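Fucose-specific lectin (Aleuria aurantia, PDB 6GKE) binds L-fucose as a homodimeric six-bladed beta-propeller lectin, with strongest preference for the alpha-1,6-linked core fucose of glycoproteins. Local coordinates at residues D253-A267 and V278-W290. The protein carries 1 engineered substitution. Residues are numbered along the deposited sequence; the frame is centred on the assembly and turned at random. Where two conformers were deposited one is given.
Sequences DASRPTPSLPDTFIA and VFFQASGVSLQQW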
ATOM      1  N   ASP A 253      19.378  10.914   6.126  1.00 10.22           N
ATOM      2  CA  ASP A 253      19.960  10.245   7.265  1.00 11.40           C
ATOM      3  C   ASP A 253      20.719   9.036   6.720  1.00 11.32           C
ATOM      4  O   ASP A 253      20.110   8.149   6.136  1.00 11.58           O
ATOM      5  CB  ASP A 253      18.841   9.862   8.237  1.00 12.11           C
ATOM      6  CG  ASP A 253      19.252   9.050   9.452  1.00 13.56           C
ATOM      7  OD1 ASP A 253      20.392   8.551   9.476  1.00 14.41           O
ATOM      8  OD2 ASP A 253      18.413   8.918  10.366  1.00 15.38           O
ATOM      9  N   ALA A 254      22.043   9.021   6.896  1.00 12.93           N
ATOM     10  CA  ALA A 254      22.886   7.972   6.322  1.00 14.43           C
ATOM     11  C   ALA A 254      22.480   6.585   6.843  1.00 14.51           C
ATOM     12  O   ALA A 254      22.672   5.586   6.146  1.00 16.47           O
ATOM     13  CB  ALA A 254      24.336   8.266   6.613  1.00 15.68           C
ATOM     14  N   SER A 255      21.920   6.529   8.058  1.00 13.93           N
ATOM     15  CA  SER A 255      21.530   5.264   8.696  1.00 14.67           C
ATOM     16  C   SER A 255      20.157   4.783   8.205  1.00 14.12           C
ATOM     17  O   SER A 255      19.804   3.624   8.422  1.00 15.92           O
ATOM     18  CB  SER A 255      21.540   5.391  10.198  1.00 16.47           C
ATOM     19  OG  SER A 255      20.386   6.071  10.665  1.00 18.38           O
ATOM     20  N   ARG A 256      19.387   5.677   7.572  1.00 12.74           N
ATOM     21  CA  ARG A 256      18.040   5.378   7.084  1.00 12.91           C
ATOM     22  C   ARG A 256      17.887   5.930   5.673  1.00 11.57           C
ATOM     23  O   ARG A 256      17.140   6.883   5.444  1.00 10.95           O
ATOM     24  CB  ARG A 256      16.988   5.955   8.033  1.00 13.97           C
ATOM     25  CG  ARG A 256      16.964   5.266   9.389  1.00 15.67           C
ATOM     26  CD  ARG A 256      15.851   5.765  10.283  1.00 15.98           C
ATOM     27  NE  ARG A 256      14.531   5.521   9.723  1.00 16.75           N
ATOM     28  CZ  ARG A 256      13.402   5.904  10.300  1.00 17.32           C
ATOM     29  NH1 ARG A 256      13.440   6.474  11.492  1.00 17.88           N
ATOM     30  NH2 ARG A 256      12.246   5.726   9.682  1.00 18.54           N
ATOM     31  N   PRO A 257      18.587   5.344   4.676  1.00 12.03           N
ATOM     32  CA  PRO A 257      18.508   5.849   3.310  1.00 11.34           C
ATOM     33  C   PRO A 257      17.085   5.745   2.749  1.00 10.05           C
ATOM     34  O   PRO A 257      16.347   4.809   3.064  1.00 10.52           O
ATOM     35  CB  PRO A 257      19.482   4.968   2.517  1.00 12.78           C
ATOM     36  CG  PRO A 257      19.625   3.714   3.358  1.00 14.30           C
ATOM     37  CD  PRO A 257      19.463   4.167   4.794  1.00 13.17           C
ATOM     38  N   THR A 258      16.740   6.735   1.926  1.00  9.41           N
ATOM     39  CA  THR A 258      15.503   6.795   1.138  1.00  9.17           C
ATOM     40  C   THR A 258      14.346   6.139   1.889  1.00  8.57           C
ATOM     41  O   THR A 258      13.791   5.138   1.439  1.00  9.33           O
ATOM     42  CB  THR A 258      15.707   6.160  -0.243  1.00  9.84           C
ATOM     43  OG1 THR A 258      16.026   4.773  -0.112  1.00 11.32           O
ATOM     44  CG2 THR A 258      16.802   6.835  -1.041  1.00 10.08           C
ATOM     45  N   PRO A 259      13.939   6.692   3.052  1.00  8.35           N
ATOM     46  CA  PRO A 259      13.043   5.982   3.962  1.00  8.14           C
ATOM     47  C   PRO A 259      11.570   5.875   3.538  1.00  7.66           C
ATOM     48  O   PRO A 259      10.834   5.146   4.189  1.00  9.30           O
ATOM     49  CB  PRO A 259      13.170   6.784   5.269  1.00  8.52           C
ATOM     50  CG  PRO A 259      13.520   8.179   4.815  1.00  8.44           C
ATOM     51  CD  PRO A 259      14.418   7.965   3.616  1.00  8.50           C
ATOM     52  N   SER A 260      11.153   6.590   2.487  1.00  6.54           N
ATOM     53  CA  SER A 260       9.772   6.513   2.020  1.00  6.22           C
ATOM     54  C   SER A 260       9.576   5.317   1.084  1.00  5.99           C
ATOM     55  O   SER A 260      10.511   4.824   0.472  1.00  7.13           O
ATOM     56  CB  SER A 260       9.347   7.780   1.331  1.00  6.27           C
ATOM     57  OG  SER A 260      10.083   8.000   0.132  1.00  6.72           O
ATOM     58  N   LEU A 261       8.320   4.882   0.961  1.00  5.83           N
ATOM     59  CA  LEU A 261       7.962   3.842   0.008  1.00  5.93           C
ATOM     60  C   LEU A 261       7.813   4.422  -1.394  1.00  5.85           C
ATOM     61  O   LEU A 261       7.562   5.615  -1.581  1.00  5.87           O
ATOM     62  CB  LEU A 261       6.657   3.163   0.426  1.00  5.87           C
ATOM     63  CG  LEU A 261       6.733   2.258   1.653  1.00  6.20           C
ATOM     64  CD1 LEU A 261       5.330   1.921   2.124  1.00  6.44           C
ATOM     65  CD2 LEU A 261       7.524   0.988   1.365  1.00  6.94           C
ATOM     66  N   PRO A 262       7.911   3.570  -2.439  1.00  6.08           N
ATOM     67  CA  PRO A 262       7.649   4.029  -3.801  1.00  6.40           C
ATOM     68  C   PRO A 262       6.265   4.678  -3.939  1.00  5.69           C
ATOM     69  O   PRO A 262       5.300   4.250  -3.300  1.00  6.02           O
ATOM     70  CB  PRO A 262       7.747   2.740  -4.628  1.00  6.63           C
ATOM     71  CG  PRO A 262       8.685   1.874  -3.826  1.00  6.87           C
ATOM     72  CD  PRO A 262       8.299   2.148  -2.390  1.00  6.59           C
ATOM     73  N   ASP A 263       6.197   5.709  -4.788  1.00  5.74           N
ATOM     74  CA  ASP A 263       4.935   6.281  -5.299  1.00  6.05           C
ATOM     75  C   ASP A 263       4.127   6.983  -4.199  1.00  5.43           C
ATOM     76  O   ASP A 263       2.937   7.232  -4.368  1.00  6.47           O
ATOM     77  CB  ASP A 263       4.096   5.212  -6.002  1.00  6.87           C
ATOM     78  CG  ASP A 263       4.860   4.579  -7.145  1.00  7.64           C
ATOM     79  OD1 ASP A 263       5.362   5.337  -7.998  1.00  9.68           O
ATOM     80  OD2 ASP A 263       4.971   3.340  -7.168  1.00  8.58           O
ATOM     81  N   THR A 264       4.801   7.397  -3.121  1.00  5.23           N
ATOM     82  CA  THR A 264       4.170   8.046  -1.981  1.00  5.21           C
ATOM     83  C   THR A 264       4.330   9.569  -2.068  1.00  5.00           C
ATOM     84  O   THR A 264       5.050  10.102  -2.905  1.00  5.56           O
ATOM     85  CB  THR A 264       4.746   7.506  -0.668  1.00  5.73           C
ATOM     86  OG1 THR A 264       6.153   7.749  -0.661  1.00  5.83           O
ATOM     87  CG2 THR A 264       4.447   6.037  -0.475  1.00  5.99           C
ATOM     88  N   PHE A 265       3.652  10.258  -1.150  1.00  4.90           N
ATOM     89  CA  PHE A 265       3.536  11.717  -1.163  1.00  5.06           C
ATOM     90  C   PHE A 265       4.153  12.332   0.094  1.00  5.07           C
ATOM     91  O   PHE A 265       4.376  11.649   1.092  1.00  5.55           O
ATOM     92  CB  PHE A 265       2.059  12.097  -1.300  1.00  5.56           C
ATOM     93  CG  PHE A 265       1.475  11.586  -2.590  1.00  5.71           C
ATOM     94  CD1 PHE A 265       1.738  12.234  -3.787  1.00  6.74           C
ATOM     95  CD2 PHE A 265       0.752  10.405  -2.630  1.00  5.62           C
ATOM     96  CE1 PHE A 265       1.266  11.733  -4.990  1.00  7.41           C
ATOM     97  CE2 PHE A 265       0.280   9.906  -3.836  1.00  5.98           C
ATOM     98  CZ  PHE A 265       0.544  10.567  -5.013  1.00  6.86           C
ATOM     99  N   ILE A 266       4.378  13.649   0.033  1.00  4.64           N
ATOM    100  CA  ILE A 266       4.826  14.411   1.190  1.00  4.81           C
ATOM    101  C   ILE A 266       3.829  15.537   1.481  1.00  4.72           C
ATOM    102  O   ILE A 266       2.974  15.883   0.669  1.00  5.06           O
ATOM    103  CB  ILE A 266       6.252  14.979   1.014  1.00  5.23           C
ATOM    104  CG1 ILE A 266       6.343  16.031  -0.099  1.00  5.57           C
ATOM    105  CG2 ILE A 266       7.240  13.846   0.823  1.00  5.71           C
ATOM    106  CD1 ILE A 266       7.658  16.787  -0.133  1.00  5.77           C
ATOM    107  N   ALA A 267       3.977  16.129   2.666  1.00  4.85           N
ATOM    108  CA  ALA A 267       3.310  17.370   3.025  1.00  4.95           C
ATOM    109  C   ALA A 267       4.208  18.108   4.013  1.00  5.10           C
ATOM    110  O   ALA A 267       4.973  17.471   4.730  1.00  6.44           O
ATOM    111  CB  ALA A 267       1.952  17.107   3.634  1.00  5.59           C
ATOM    112  N   VAL A 278       8.079  17.840   7.741  1.00  5.23           N
ATOM    113  CA  VAL A 278       7.824  17.325   6.394  1.00  5.23           C
ATOM    114  C   VAL A 278       7.465  15.846   6.536  1.00  5.24           C
ATOM    115  O   VAL A 278       8.312  15.021   6.888  1.00  5.96           O
ATOM    116  CB  VAL A 278       9.000  17.529   5.422  1.00  5.84           C
ATOM    117  CG1 VAL A 278       8.616  17.064   4.023  1.00  6.28           C
ATOM    118  CG2 VAL A 278       9.466  18.974   5.390  1.00  6.25           C
ATOM    119  N   PHE A 279       6.196  15.536   6.268  1.00  5.12           N
ATOM    120  CA  PHE A 279       5.627  14.206   6.453  1.00  5.22           C
ATOM    121  C   PHE A 279       5.852  13.341   5.213  1.00  5.28           C
ATOM    122  O   PHE A 279       5.849  13.844   4.089  1.00  5.76           O
ATOM    123  CB  PHE A 279       4.130  14.312   6.737  1.00  5.49           C
ATOM    124  CG  PHE A 279       3.850  15.042   8.018  1.00  5.84           C
ATOM    125  CD1 PHE A 279       3.807  14.350   9.218  1.00  6.69           C
ATOM    126  CD2 PHE A 279       3.706  16.422   8.044  1.00  6.10           C
ATOM    127  CE1 PHE A 279       3.587  15.018  10.412  1.00  7.25           C
ATOM    128  CE2 PHE A 279       3.497  17.088   9.242  1.00  6.51           C
ATOM    129  CZ  PHE A 279       3.444  16.386  10.424  1.00  7.02           C
ATOM    130  N   PHE A 280       6.020  12.034   5.449  1.00  5.20           N
ATOM    131  CA  PHE A 280       6.179  11.062   4.385  1.00  5.22           C
ATOM    132  C   PHE A 280       5.591   9.722   4.837  1.00  5.07           C
ATOM    133  O   PHE A 280       5.258   9.527   6.009  1.00  5.80           O
ATOM    134  CB  PHE A 280       7.650  10.951   3.960  1.00  5.78           C
ATOM    135  CG  PHE A 280       8.619  10.409   4.982  1.00  6.15           C
ATOM    136  CD1 PHE A 280       9.250  11.252   5.888  1.00  6.59           C
ATOM    137  CD2 PHE A 280       8.947   9.062   5.002  1.00  6.77           C
ATOM    138  CE1 PHE A 280      10.171  10.756   6.798  1.00  7.08           C
ATOM    139  CE2 PHE A 280       9.866   8.567   5.913  1.00  7.40           C
ATOM    140  CZ  PHE A 280      10.477   9.413   6.808  1.00  7.47           C
ATOM    141  N   GLN A 281       5.455   8.807   3.874  1.00  5.04           N
ATOM    142  CA  GLN A 281       4.857   7.500   4.121  1.00  5.07           C
ATOM    143  C   GLN A 281       5.912   6.415   3.905  1.00  5.34           C
ATOM    144  O   GLN A 281       6.557   6.362   2.858  1.00  5.85           O
ATOM    145  CB  GLN A 281       3.641   7.286   3.221  1.00  5.06           C
ATOM    146  CG  GLN A 281       2.946   5.950   3.451  1.00  5.22           C
ATOM    147  CD  GLN A 281       1.698   5.816   2.612  1.00  5.18           C
ATOM    148  OE1 GLN A 281       1.752   5.855   1.385  1.00  5.82           O
ATOM    149  NE2 GLN A 281       0.551   5.680   3.264  1.00  5.84           N
ATOM    150  N   ALA A 282       6.034   5.530   4.900  1.00  5.75           N
ATOM    151  CA  ALA A 282       7.067   4.508   4.941  1.00  6.34           C
ATOM    152  C   ALA A 282       6.441   3.140   5.223  1.00  6.27           C
ATOM    153  O   ALA A 282       5.243   3.018   5.460  1.00  6.50           O
ATOM    154  CB  ALA A 282       8.081   4.856   6.001  1.00  7.03           C
ATOM    155  N   SER A 283       7.284   2.105   5.212  1.00  6.74           N
ATOM    156  CA  SER A 283       6.848   0.764   5.570  0.50  7.04           C
ATOM    157  C   SER A 283       6.165   0.798   6.940  1.00  6.98           C
ATOM    158  O   SER A 283       6.536   1.570   7.822  1.00  7.38           O
ATOM    159  CB  SER A 283       7.994  -0.207   5.562  0.50  7.39           C
ATOM    160  OG  SER A 283       8.925   0.115   6.582  0.50  7.75           O
ATOM    161  N   GLY A 284       5.143  -0.046   7.101  1.00  7.47           N
ATOM    162  CA  GLY A 284       4.382  -0.064   8.343  1.00  7.92           C
ATOM    163  C   GLY A 284       2.940  -0.517   8.149  1.00  7.77           C
ATOM    164  O   GLY A 284       2.533  -1.505   8.754  1.00  9.28           O
ATOM    165  N   VAL A 285       2.137   0.170   7.326  1.00  6.93           N
ATOM    166  CA  VAL A 285       2.426   1.405   6.608  1.00  7.08           C
ATOM    167  C   VAL A 285       2.369   2.581   7.591  1.00  7.06           C
ATOM    168  O   VAL A 285       1.358   2.775   8.261  1.00  8.67           O
ATOM    169  CB  VAL A 285       1.407   1.583   5.461  1.00  7.45           C
ATOM    170  CG1 VAL A 285       1.486   2.958   4.818  1.00  8.57           C
ATOM    171  CG2 VAL A 285       1.547   0.496   4.407  1.00  8.05           C
ATOM    172  N   SER A 286       3.443   3.372   7.650  1.00  6.17           N
ATOM    173  CA  SER A 286       3.592   4.361   8.708  1.00  5.97           C
ATOM    174  C   SER A 286       3.631   5.785   8.149  1.00  5.87           C
ATOM    175  O   SER A 286       4.062   6.030   7.018  1.00  6.31           O
ATOM    176  CB  SER A 286       4.810   4.077   9.552  1.00  6.72           C
ATOM    177  OG  SER A 286       5.998   4.105   8.776  1.00  7.16           O
ATOM    178  N   LEU A 287       3.166   6.713   8.992  1.00  5.69           N
ATOM    179  CA  LEU A 287       3.253   8.145   8.758  1.00  5.84           C
ATOM    180  C   LEU A 287       4.414   8.677   9.596  1.00  6.21           C
ATOM    181  O   LEU A 287       4.384   8.626  10.827  1.00  7.31           O
ATOM    182  CB  LEU A 287       1.917   8.786   9.140  1.00  6.13           C
ATOM    183  CG  LEU A 287       1.805  10.300   8.980  1.00  6.77           C
ATOM    184  CD1 LEU A 287       2.206  10.765   7.590  1.00  7.02           C
ATOM    185  CD2 LEU A 287       0.385  10.744   9.292  1.00  7.76           C
ATOM    186  N   GLN A 288       5.452   9.134   8.895  1.00  6.46           N
ATOM    187  CA  GLN A 288       6.685   9.595   9.487  1.00  7.23           C
ATOM    188  C   GLN A 288       6.858  11.078   9.176  1.00  6.77           C
ATOM    189  O   GLN A 288       6.133  11.641   8.354  1.00  6.46           O
ATOM    190  CB  GLN A 288       7.880   8.856   8.886  1.00  8.89           C
ATOM    191  CG  GLN A 288       7.759   7.345   8.864  1.00 11.26           C
ATOM    192  CD  GLN A 288       8.566   6.634   9.919  1.00 11.46           C
ATOM    193  OE1 GLN A 288       9.450   7.203  10.563  1.00 15.08           O
ATOM    194  NE2 GLN A 288       8.277   5.353  10.065  1.00 13.60           N
ATOM    195  N   GLN A 289       7.852  11.711   9.797  1.00  7.33           N
ATOM    196  CA  GLN A 289       8.180  13.066   9.417  0.60  7.72           C
ATOM    197  C   GLN A 289       9.647  13.387   9.675  1.00  7.77           C
ATOM    198  O   GLN A 289      10.258  12.869  10.617  1.00  9.99           O
ATOM    199  CB  GLN A 289       7.370  14.079  10.209  0.60  8.55           C
ATOM    200  CG  GLN A 289       7.739  14.103  11.681  0.60  9.37           C
ATOM    201  CD  GLN A 289       7.263  15.377  12.323  0.60  9.71           C
ATOM    202  OE1 GLN A 289       6.305  15.373  13.085  0.60 10.85           O
ATOM    203  NE2 GLN A 289       7.923  16.479  11.998  0.60  9.26           N
ATOM    204  N   TRP A 290      10.169  14.260   8.814  1.00  6.93           N
ATOM    205  CA  TRP A 290      11.357  15.013   9.060  1.00  6.80           C
ATOM    206  C   TRP A 290      10.991  16.226   9.917  1.00  6.79           C
ATOM    207  O   TRP A 290       9.920  16.811   9.750  1.00  7.20           O
ATOM    208  CB  TRP A 290      11.978  15.471   7.741  1.00  6.93           C
ATOM    209  CG  TRP A 290      12.541  14.340   6.949  1.00  7.11           C
ATOM    210  CD1 TRP A 290      11.935  13.651   5.940  1.00  7.31           C
ATOM    211  CD2 TRP A 290      13.822  13.726   7.149  1.00  7.90           C
ATOM    212  NE1 TRP A 290      12.765  12.670   5.478  1.00  7.95           N
ATOM    213  CE2 TRP A 290      13.930  12.692   6.198  1.00  8.33           C
ATOM    214  CE3 TRP A 290      14.896  13.973   8.010  1.00  8.62           C
ATOM    215  CZ2 TRP A 290      15.067  11.891   6.104  1.00  9.36           C
ATOM    216  CZ3 TRP A 290      16.018  13.182   7.914  1.00  9.62           C
ATOM    217  CH2 TRP A 290      16.099  12.159   6.971  1.00  9.97           C
TER
HETATM  218  O   HOH W   1      10.900   6.450  12.649  1.00 18.99           O
HETATM  219  O   HOH W   2       9.802   2.527   3.930  1.00 12.91           O
HETATM  220  O   HOH W   3       6.373   9.727   1.260  1.00  5.65           O
HETATM  221  O   HOH W   4       1.753   8.477   0.237  1.00  6.32           O
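Asp-253 brings its backbone N to the edge of the Trp-290 indole, and its CB lies 3.8 Å from CH2, where a long connection between two blades of the six-bladed beta-propeller begins. This connection illustrates how a propeller passes from one blade to the next: residues 253-267 leave strand 249-251, run beside the hairpin 278-290 and lead into 267-271, the first strand of the last blade. The Asp-253 carboxylate makes an Asx turn, OD1 accepting from Ser-255 N; Ser-255 OG donates to the same oxygen from the same face. Arg-256, bent at chi3 (62°), presents NH2 in its guanidinium plane to Gln-288 OE1 at 3.3 Å; the two planes stand nearly perpendicular, and the donor sits well above the amide plane, not on a lone pair, while a water bridges NH1 to the same oxygen. Pro-259 then sets CB and CG against the CE2–CZ side of the Phe-280 ring, each 3.8 Å from CE2, while Gln-288 CB lies over one face of that ring. Beyond Ser-260, whose OG is bound to Arg-233 N, Leu-261 N donates to Gln-281 O in the carbonyl plane (3.0 Å), and the leucine's CD1 rests on the Ala-282 carbonyl; Tyr-6 of the second subunit also packs on Leu-261. After the type II turn 261-264, Thr-264 CG2 packs against Gln-281 OE1, which accepts hydrogen bonds from Thr-7 N and a water, and another water ties Thr-264 OG1 and Phe-265 O to Gln-281 N. Ile-266 extends CD1 toward Val-278 CG1 as pairing starts. Ala-267 and Phe-279 form an antiparallel hydrogen-bonded pair, in which Phe-279 N reaches Ala-267 O at 2.8 Å and Ala-267 N returns a longer bond of 3.3 Å to Phe-279 O.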